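Local structure of suppressor of fused family protein (Neisseria gonorrhoeae, 3K5J) at residues E66-S71 / F137-P142. The protein is of unknown function but resembles the N-terminal domain of human Suppressor of fused, and may therefore act through protein binding. Residues are numbered along the deposited sequence; the frame is centred on the assembly and turned at random.
Sequences EFFIIS and FFWLLP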
loop_
_atom_site.group_PDB
_atom_site.type_symbol
_atom_site.label_atom_id
_atom_site.label_comp_id
_atom_site.label_asym_id
_atom_site.label_seq_id
_atom_site.Cartn_x
_atom_site.Cartn_y
_atom_site.Cartn_z
ATOM N N GLU A 66 -2.099 6.713 -5.771
ATOM C CA GLU A 66 -2.423 5.308 -5.581
ATOM C C GLU A 66 -1.582 4.767 -4.433
ATOM O O GLU A 66 -0.662 5.446 -3.952
ATOM C CB GLU A 66 -2.098 4.508 -6.833
ATOM C CG GLU A 66 -2.825 4.928 -8.092
ATOM C CD GLU A 66 -4.329 4.752 -8.144
ATOM O OE1 GLU A 66 -4.902 4.112 -7.232
ATOM O OE2 GLU A 66 -4.949 5.291 -9.116
ATOM N N PHE A 67 -1.881 3.527 -4.030
ATOM C CA PHE A 67 -1.248 2.903 -2.875
ATOM C C PHE A 67 -0.784 1.488 -3.240
ATOM O O PHE A 67 -1.418 0.801 -4.055
ATOM C CB PHE A 67 -2.233 2.835 -1.713
ATOM C CG PHE A 67 -2.739 4.186 -1.282
ATOM C CD1 PHE A 67 -1.939 5.009 -0.490
ATOM C CD2 PHE A 67 -3.912 4.699 -1.775
ATOM C CE1 PHE A 67 -2.371 6.259 -0.141
ATOM C CE2 PHE A 67 -4.317 5.990 -1.443
ATOM C CZ PHE A 67 -3.552 6.764 -0.641
ATOM N N PHE A 68 0.289 1.006 -2.615
ATOM C CA PHE A 68 0.713 -0.361 -2.831
ATOM C C PHE A 68 1.179 -1.036 -1.555
ATOM O O PHE A 68 1.656 -0.387 -0.613
ATOM C CB PHE A 68 1.810 -0.472 -3.925
ATOM C CG PHE A 68 3.082 0.201 -3.598
ATOM C CD1 PHE A 68 4.087 -0.512 -2.936
ATOM C CD2 PHE A 68 3.327 1.498 -3.966
ATOM C CE1 PHE A 68 5.284 0.103 -2.601
ATOM C CE2 PHE A 68 4.534 2.094 -3.649
ATOM C CZ PHE A 68 5.513 1.413 -2.963
ATOM N N ILE A 69 1.068 -2.362 -1.566
ATOM C CA ILE A 69 1.463 -3.260 -0.468
ATOM C C ILE A 69 2.536 -4.200 -1.010
ATOM O O ILE A 69 2.348 -4.792 -2.106
ATOM C CB ILE A 69 0.263 -4.075 0.044
ATOM C CG1 ILE A 69 -0.835 -3.181 0.607
ATOM C CG2 ILE A 69 0.712 -5.129 1.071
ATOM C CD1 ILE A 69 -2.234 -3.800 0.695
ATOM N N ILE A 70 3.622 -4.336 -0.251
ATOM C CA ILE A 70 4.694 -5.295 -0.573
ATOM C C ILE A 70 4.519 -6.500 0.342
ATOM O O ILE A 70 4.561 -6.367 1.559
ATOM C CB ILE A 70 6.133 -4.708 -0.451
ATOM C CG1 ILE A 70 6.236 -3.285 -1.018
ATOM C CG2 ILE A 70 7.158 -5.676 -1.048
ATOM C CD1 ILE A 70 7.601 -2.628 -0.755
ATOM N N SER A 71 4.267 -7.670 -0.242
ATOM C CA SER A 71 3.871 -8.858 0.517
ATOM C C SER A 71 4.874 -9.984 0.383
ATOM O O SER A 71 5.327 -10.293 -0.727
ATOM C CB SER A 71 2.519 -9.366 0.043
ATOM O OG SER A 71 2.024 -10.396 0.868
ATOM N N PHE A 137 2.596 7.359 -6.278
ATOM C CA PHE A 137 2.426 5.996 -5.755
ATOM C C PHE A 137 3.047 5.913 -4.376
ATOM O O PHE A 137 4.270 6.045 -4.218
ATOM C CB PHE A 137 3.075 4.983 -6.701
ATOM C CG PHE A 137 2.265 4.818 -7.972
ATOM C CD1 PHE A 137 2.328 5.756 -8.995
ATOM C CD2 PHE A 137 1.423 3.738 -8.112
ATOM C CE1 PHE A 137 1.493 5.674 -10.069
ATOM C CE2 PHE A 137 0.600 3.630 -9.231
ATOM C CZ PHE A 137 0.662 4.589 -10.215
ATOM N N PHE A 138 2.186 5.757 -3.386
ATOM C CA PHE A 138 2.586 5.696 -1.989
ATOM C C PHE A 138 2.550 4.270 -1.453
ATOM O O PHE A 138 1.712 3.459 -1.829
ATOM C CB PHE A 138 1.699 6.614 -1.092
ATOM C CG PHE A 138 1.798 8.082 -1.385
ATOM C CD1 PHE A 138 2.893 8.640 -2.009
ATOM C CD2 PHE A 138 0.731 8.891 -1.091
ATOM C CE1 PHE A 138 2.942 10.002 -2.223
ATOM C CE2 PHE A 138 0.771 10.266 -1.350
ATOM C CZ PHE A 138 1.888 10.792 -1.929
ATOM N N TRP A 139 3.453 4.009 -0.512
ATOM C CA TRP A 139 3.651 2.704 0.114
ATOM C C TRP A 139 2.846 2.578 1.397
ATOM O O TRP A 139 2.917 3.426 2.291
ATOM C CB TRP A 139 5.137 2.575 0.416
ATOM C CG TRP A 139 5.594 1.353 1.061
ATOM C CD1 TRP A 139 5.042 0.123 0.973
ATOM C CD2 TRP A 139 6.807 1.197 1.790
ATOM N NE1 TRP A 139 5.810 -0.802 1.632
ATOM C CE2 TRP A 139 6.907 -0.165 2.143
ATOM C CE3 TRP A 139 7.813 2.066 2.203
ATOM C CZ2 TRP A 139 7.989 -0.672 2.852
ATOM C CZ3 TRP A 139 8.872 1.574 2.926
ATOM C CH2 TRP A 139 8.955 0.225 3.236
ATOM N N LEU A 140 2.029 1.538 1.463
ATOM C CA LEU A 140 1.341 1.138 2.684
ATOM C C LEU A 140 2.287 0.230 3.515
ATOM O O LEU A 140 2.361 -0.973 3.291
ATOM C CB LEU A 140 0.050 0.424 2.323
ATOM C CG LEU A 140 -1.031 1.262 1.647
ATOM C CD1 LEU A 140 -2.172 0.420 1.142
ATOM C CD2 LEU A 140 -1.494 2.398 2.537
ATOM N N LEU A 141 2.993 0.844 4.454
ATOM C CA LEU A 141 4.004 0.162 5.248
ATOM C C LEU A 141 3.341 -0.388 6.527
ATOM O O LEU A 141 2.821 0.398 7.324
ATOM C CB LEU A 141 5.097 1.167 5.627
ATOM C CG LEU A 141 6.085 0.755 6.720
ATOM C CD1 LEU A 141 6.778 -0.560 6.344
ATOM C CD2 LEU A 141 7.082 1.896 6.961
ATOM N N PRO A 142 3.330 -1.719 6.738
ATOM C CA PRO A 142 2.732 -2.203 8.000
ATOM C C PRO A 142 3.506 -1.755 9.226
ATOM O O PRO A 142 4.744 -1.797 9.234
ATOM C CB PRO A 142 2.771 -3.731 7.859
ATOM C CG PRO A 142 3.091 -4.010 6.437
ATOM C CD PRO A 142 3.819 -2.813 5.893
HETATM O O HOH W 1 3.974 -2.991 2.248
#
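Phe68 has its CG between its own N and carbonyl carbon (chi1 64°), which leans the ring across to strand 137-142. Trp139 has CG opposite its backbone N (chi1 179°), and its side chain crosses that of Phe68 at a slant. The two belong to the one parallel strand pair of the mixed sheet in this Sufu-like fold. The Phe68 ring and the five-membered ring of Trp139 are nearly parallel, with planes 10° apart. They are slid so far that they barely overlap, and Phe68 CE1 lies 3.6 Å from Trp139 CD1. Trp139 CA sits over one face of the Phe68 ring as a CH-pi contact. Ile70 crosses the indole at about a right angle, its CD1 3.5 Å from Trp139 NE1. On this same face Phe137 lies beside Glu66, whose carboxylate is held by Ser56, Tyr4 and the backbone N-H groups of Gly58 and Gly60.

On the other side of the sheet, Leu140 CD1 packs against Phe67 CB at 3.7 Å and also meets Ile69 CG1. Helix 77-91 covers Leu140 and Ile69 there.

Three backbone hydrogen bonds join the strands: Phe138 N to Glu66 O, Phe68 N to Phe138 O and Leu140 N to Phe68 O. Beyond Leu140 the strands part, and a water bridges them. It accepts from Ile70 N and from Trp139 NE1, each at 2.9 Å, and lies 2.8 Å from Leu140 O, to which it probably donates.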